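Local coordinates for Rev protein (Borrelia burgdorferi, PDB 5EQZ) that is of unknown function but folds as an elongated, all-helical protein encoded on a plasmid of the Lyme disease spirochaete, at residues 16-26 with 60-71. Sequence-based numbering, arbitrary orientation.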
loop_
_atom_site.group_PDB
_atom_site.type_symbol
_atom_site.label_atom_id
_atom_site.label_comp_id
_atom_site.label_asym_id
_atom_site.label_seq_id
_atom_site.Cartn_x
_atom_site.Cartn_y
_atom_site.Cartn_z
ATOM N N ILE A 16 -3.754 20.276 5.301
ATOM C CA ILE A 16 -3.549 19.072 6.094
ATOM C C ILE A 16 -4.803 18.211 6.078
ATOM O O ILE A 16 -4.726 16.994 5.868
ATOM C CB ILE A 16 -3.130 19.437 7.529
ATOM C CG1 ILE A 16 -1.809 20.208 7.521
ATOM C CG2 ILE A 16 -3.012 18.182 8.397
ATOM C CD1 ILE A 16 -1.497 20.836 8.850
ATOM N N ASP A 17 -5.975 18.831 6.278
ATOM C CA ASP A 17 -7.232 18.079 6.327
ATOM C C ASP A 17 -7.454 17.291 5.045
ATOM O O ASP A 17 -7.837 16.118 5.085
ATOM C CB ASP A 17 -8.425 19.015 6.521
ATOM C CG ASP A 17 -8.497 19.632 7.905
ATOM O OD1 ASP A 17 -7.782 19.208 8.840
ATOM O OD2 ASP A 17 -9.320 20.555 8.041
ATOM N N SER A 18 -7.279 17.951 3.902
ATOM C CA SER A 18 -7.524 17.299 2.616
ATOM C C SER A 18 -6.603 16.101 2.436
ATOM O O SER A 18 -7.044 15.021 2.027
ATOM C CB SER A 18 -7.333 18.304 1.481
ATOM O OG SER A 18 -7.556 17.699 0.217
ATOM N N LEU A 19 -5.319 16.272 2.740
ATOM C CA LEU A 19 -4.388 15.155 2.639
ATOM C C LEU A 19 -4.738 14.058 3.638
ATOM O O LEU A 19 -4.625 12.864 3.315
ATOM C CB LEU A 19 -2.960 15.661 2.835
ATOM C CG LEU A 19 -1.806 14.712 2.546
ATOM C CD1 LEU A 19 -1.984 14.035 1.184
ATOM C CD2 LEU A 19 -0.487 15.499 2.588
ATOM N N MET A 20 -5.188 14.437 4.842
ATOM C CA MET A 20 -5.593 13.448 5.834
ATOM C C MET A 20 -6.756 12.593 5.306
ATOM O O MET A 20 -6.756 11.364 5.451
ATOM C CB MET A 20 -6.005 14.137 7.146
ATOM C CG MET A 20 -6.565 13.135 8.189
ATOM S SD MET A 20 -5.334 11.964 8.827
ATOM C CE MET A 20 -4.833 12.717 10.323
ATOM N N GLU A 21 -7.757 13.228 4.686
ATOM C CA GLU A 21 -8.900 12.466 4.184
ATOM C C GLU A 21 -8.469 11.480 3.100
ATOM O O GLU A 21 -8.967 10.347 3.053
ATOM C CB GLU A 21 -9.996 13.391 3.642
ATOM C CG GLU A 21 -10.619 14.377 4.677
ATOM C CD GLU A 21 -11.297 13.683 5.847
ATOM O OE1 GLU A 21 -11.491 12.447 5.819
ATOM O OE2 GLU A 21 -11.633 14.368 6.844
ATOM N N ASP A 22 -7.525 11.887 2.247
ATOM C CA ASP A 22 -6.994 10.982 1.225
ATOM C C ASP A 22 -6.223 9.831 1.864
ATOM O O ASP A 22 -6.372 8.675 1.447
ATOM C CB ASP A 22 -6.094 11.744 0.249
ATOM C CG ASP A 22 -6.867 12.614 -0.726
ATOM O OD1 ASP A 22 -8.017 12.287 -1.068
ATOM O OD2 ASP A 22 -6.289 13.617 -1.187
ATOM N N VAL A 23 -5.392 10.128 2.876
ATOM C CA VAL A 23 -4.615 9.094 3.560
ATOM C C VAL A 23 -5.536 8.099 4.253
ATOM O O VAL A 23 -5.299 6.880 4.220
ATOM C CB VAL A 23 -3.628 9.743 4.550
ATOM C CG1 VAL A 23 -3.084 8.726 5.568
ATOM C CG2 VAL A 23 -2.496 10.406 3.788
ATOM N N LEU A 24 -6.621 8.585 4.855
ATOM C CA LEU A 24 -7.545 7.693 5.546
ATOM C C LEU A 24 -8.286 6.765 4.587
ATOM O O LEU A 24 -8.821 5.747 5.037
ATOM C CB LEU A 24 -8.555 8.506 6.364
ATOM C CG LEU A 24 -7.982 9.249 7.574
ATOM C CD1 LEU A 24 -9.082 10.073 8.241
ATOM C CD2 LEU A 24 -7.330 8.287 8.566
ATOM N N ALA A 25 -8.327 7.089 3.296
ATOM C CA ALA A 25 -8.964 6.242 2.282
ATOM C C ALA A 25 -8.025 5.200 1.686
ATOM O O ALA A 25 -8.481 4.364 0.881
ATOM C CB ALA A 25 -9.531 7.100 1.146
ATOM N N LEU A 26 -6.744 5.236 2.044
ATOM C CA LEU A 26 -5.812 4.190 1.639
ATOM C C LEU A 26 -6.302 2.841 2.151
ATOM O O LEU A 26 -6.784 2.721 3.285
ATOM C CB LEU A 26 -4.417 4.486 2.194
ATOM C CG LEU A 26 -3.599 5.592 1.527
ATOM C CD1 LEU A 26 -2.377 5.953 2.390
ATOM C CD2 LEU A 26 -3.179 5.215 0.121
ATOM N N LYS A 60 -2.274 18.454 14.173
ATOM C CA LYS A 60 -2.865 17.936 12.940
ATOM C C LYS A 60 -1.819 17.270 12.056
ATOM O O LYS A 60 -2.076 16.216 11.457
ATOM C CB LYS A 60 -3.575 19.056 12.180
ATOM C CG LYS A 60 -4.860 19.497 12.843
ATOM C CD LYS A 60 -5.393 20.806 12.278
ATOM C CE LYS A 60 -6.418 20.589 11.200
ATOM N NZ LYS A 60 -7.650 19.898 11.720
ATOM N N LEU A 61 -0.635 17.878 11.955
ATOM C CA LEU A 61 0.451 17.284 11.185
ATOM C C LEU A 61 0.910 15.965 11.794
ATOM O O LEU A 61 1.193 15.000 11.070
ATOM C CB LEU A 61 1.626 18.257 11.105
ATOM C CG LEU A 61 1.612 19.255 9.964
ATOM C CD1 LEU A 61 2.755 20.233 10.139
ATOM C CD2 LEU A 61 1.713 18.515 8.633
ATOM N N LEU A 62 1.001 15.906 13.121
ATOM C CA LEU A 62 1.367 14.655 13.780
ATOM C C LEU A 62 0.323 13.574 13.527
ATOM O O LEU A 62 0.664 12.417 13.226
ATOM C CB LEU A 62 1.551 14.894 15.280
ATOM C CG LEU A 62 2.125 13.708 16.055
ATOM C CD1 LEU A 62 3.495 13.331 15.503
ATOM C CD2 LEU A 62 2.199 14.004 17.551
ATOM N N ASN A 63 -0.959 13.926 13.638
ATOM C CA ASN A 63 -2.001 12.955 13.320
ATOM C C ASN A 63 -1.891 12.477 11.879
ATOM O O ASN A 63 -2.079 11.287 11.599
ATOM C CB ASN A 63 -3.377 13.562 13.600
ATOM C CG ASN A 63 -3.612 13.797 15.079
ATOM O OD1 ASN A 63 -2.950 13.196 15.925
ATOM N ND2 ASN A 63 -4.569 14.664 15.403
ATOM N N LEU A 64 -1.585 13.384 10.949
ATOM C CA LEU A 64 -1.452 13.002 9.547
ATOM C C LEU A 64 -0.315 12.004 9.340
ATOM O O LEU A 64 -0.475 11.003 8.629
ATOM C CB LEU A 64 -1.250 14.249 8.693
ATOM C CG LEU A 64 -0.859 14.026 7.237
ATOM C CD1 LEU A 64 -1.957 13.274 6.490
ATOM C CD2 LEU A 64 -0.497 15.359 6.556
ATOM N N GLN A 65 0.847 12.249 9.950
ATOM C CA GLN A 65 1.928 11.273 9.832
ATOM C C GLN A 65 1.562 9.951 10.501
ATOM O O GLN A 65 1.817 8.878 9.935
ATOM C CB GLN A 65 3.230 11.822 10.415
ATOM C CG GLN A 65 3.637 13.187 9.875
ATOM C CD GLN A 65 4.569 13.926 10.829
ATOM O OE1 GLN A 65 5.659 13.453 11.117
ATOM N NE2 GLN A 65 4.143 15.079 11.322
ATOM N N ASN A 66 0.961 9.999 11.697
ATOM C CA ASN A 66 0.614 8.759 12.391
ATOM C C ASN A 66 -0.337 7.910 11.554
ATOM O O ASN A 66 -0.156 6.686 11.432
ATOM C CB ASN A 66 -0.008 9.054 13.751
ATOM C CG ASN A 66 0.997 9.595 14.751
ATOM O OD1 ASN A 66 2.206 9.455 14.578
ATOM N ND2 ASN A 66 0.493 10.204 15.818
ATOM N N SER A 67 -1.363 8.541 10.975
ATOM C CA SER A 67 -2.328 7.784 10.172
ATOM C C SER A 67 -1.669 7.184 8.943
ATOM O O SER A 67 -1.963 6.039 8.571
ATOM C CB SER A 67 -3.494 8.681 9.755
ATOM O OG SER A 67 -4.328 8.960 10.872
ATOM N N PHE A 68 -0.771 7.928 8.301
ATOM C CA PHE A 68 -0.093 7.373 7.134
ATOM C C PHE A 68 0.758 6.172 7.518
ATOM O O PHE A 68 0.733 5.138 6.844
ATOM C CB PHE A 68 0.781 8.415 6.450
ATOM C CG PHE A 68 1.534 7.852 5.278
ATOM C CD1 PHE A 68 0.901 7.713 4.051
ATOM C CD2 PHE A 68 2.840 7.419 5.411
ATOM C CE1 PHE A 68 1.574 7.157 2.965
ATOM C CE2 PHE A 68 3.518 6.854 4.328
ATOM C CZ PHE A 68 2.880 6.736 3.103
ATOM N N GLN A 69 1.542 6.294 8.589
ATOM C CA GLN A 69 2.368 5.164 8.995
ATOM C C GLN A 69 1.517 3.942 9.323
ATOM O O GLN A 69 1.934 2.804 9.068
ATOM C CB GLN A 69 3.248 5.565 10.180
ATOM C CG GLN A 69 4.406 6.495 9.792
ATOM C CD GLN A 69 5.356 5.883 8.752
ATOM O OE1 GLN A 69 5.696 4.695 8.814
ATOM N NE2 GLN A 69 5.783 6.701 7.791
ATOM N N ASP A 70 0.312 4.145 9.854
ATOM C CA ASP A 70 -0.533 2.995 10.159
ATOM C C ASP A 70 -1.109 2.377 8.890
ATOM O O ASP A 70 -1.227 1.146 8.792
ATOM C CB ASP A 70 -1.649 3.400 11.109
ATOM C CG ASP A 70 -1.132 3.761 12.489
ATOM O OD1 ASP A 70 -0.010 3.339 12.867
ATOM O OD2 ASP A 70 -1.858 4.468 13.201
ATOM N N LYS A 71 -1.474 3.208 7.912
ATOM C CA LYS A 71 -1.884 2.678 6.610
ATOM C C LYS A 71 -0.725 1.962 5.927
ATOM O O LYS A 71 -0.919 0.908 5.305
ATOM C CB LYS A 71 -2.412 3.799 5.716
ATOM C CG LYS A 71 -3.734 4.383 6.201
ATOM C CD LYS A 71 -4.858 3.354 6.166
ATOM C CE LYS A 71 -6.119 3.869 6.862
ATOM N NZ LYS A 71 -7.345 3.247 6.302
HETATM O O HOH W 1 -9.194 4.878 7.684
#
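L64 drops as a knob into a hole lined by I16, L19, M20 and V23, where helix 10-24 packs against the long helix 55-88 as a near-parallel pair; the axes of 16-24 and 60-71 come within 9.5 Å and cross at 17°. A branched leucine suits the hole: with CG anti to the backbone N (chi1 170°), CD1 settles 3.7 Å from M20 CA while CD2 meets L19 CD2. Around this knob, the side chains of I16 and L61 cross at about a right angle, and V23, short and beta-branched, lays CG1 3.6 Å from F68 CA. The unbranched M20 bends at chi2 and chi3, which carries its CE to 3.3 Å from N63 C. At the more open margin, the flexible K60 brings NZ to 3.0 Å from D17 OD1, a salt bridge whose hydrogen bond is weak. K71 reaches the carbonyls where the chain leaves the helix, whose negative dipole end would probably favour its ammonium group. I42 of helix 32-48 touches both L19 and F68, extending the apolar layer to a third helix. K71 NZ donates to L26 O nearly along its C=O axis (3.1 Å) and to L24 O from above the carbonyl plane, while one water bridges K71 NZ and L24 O, 2.8 Å from each.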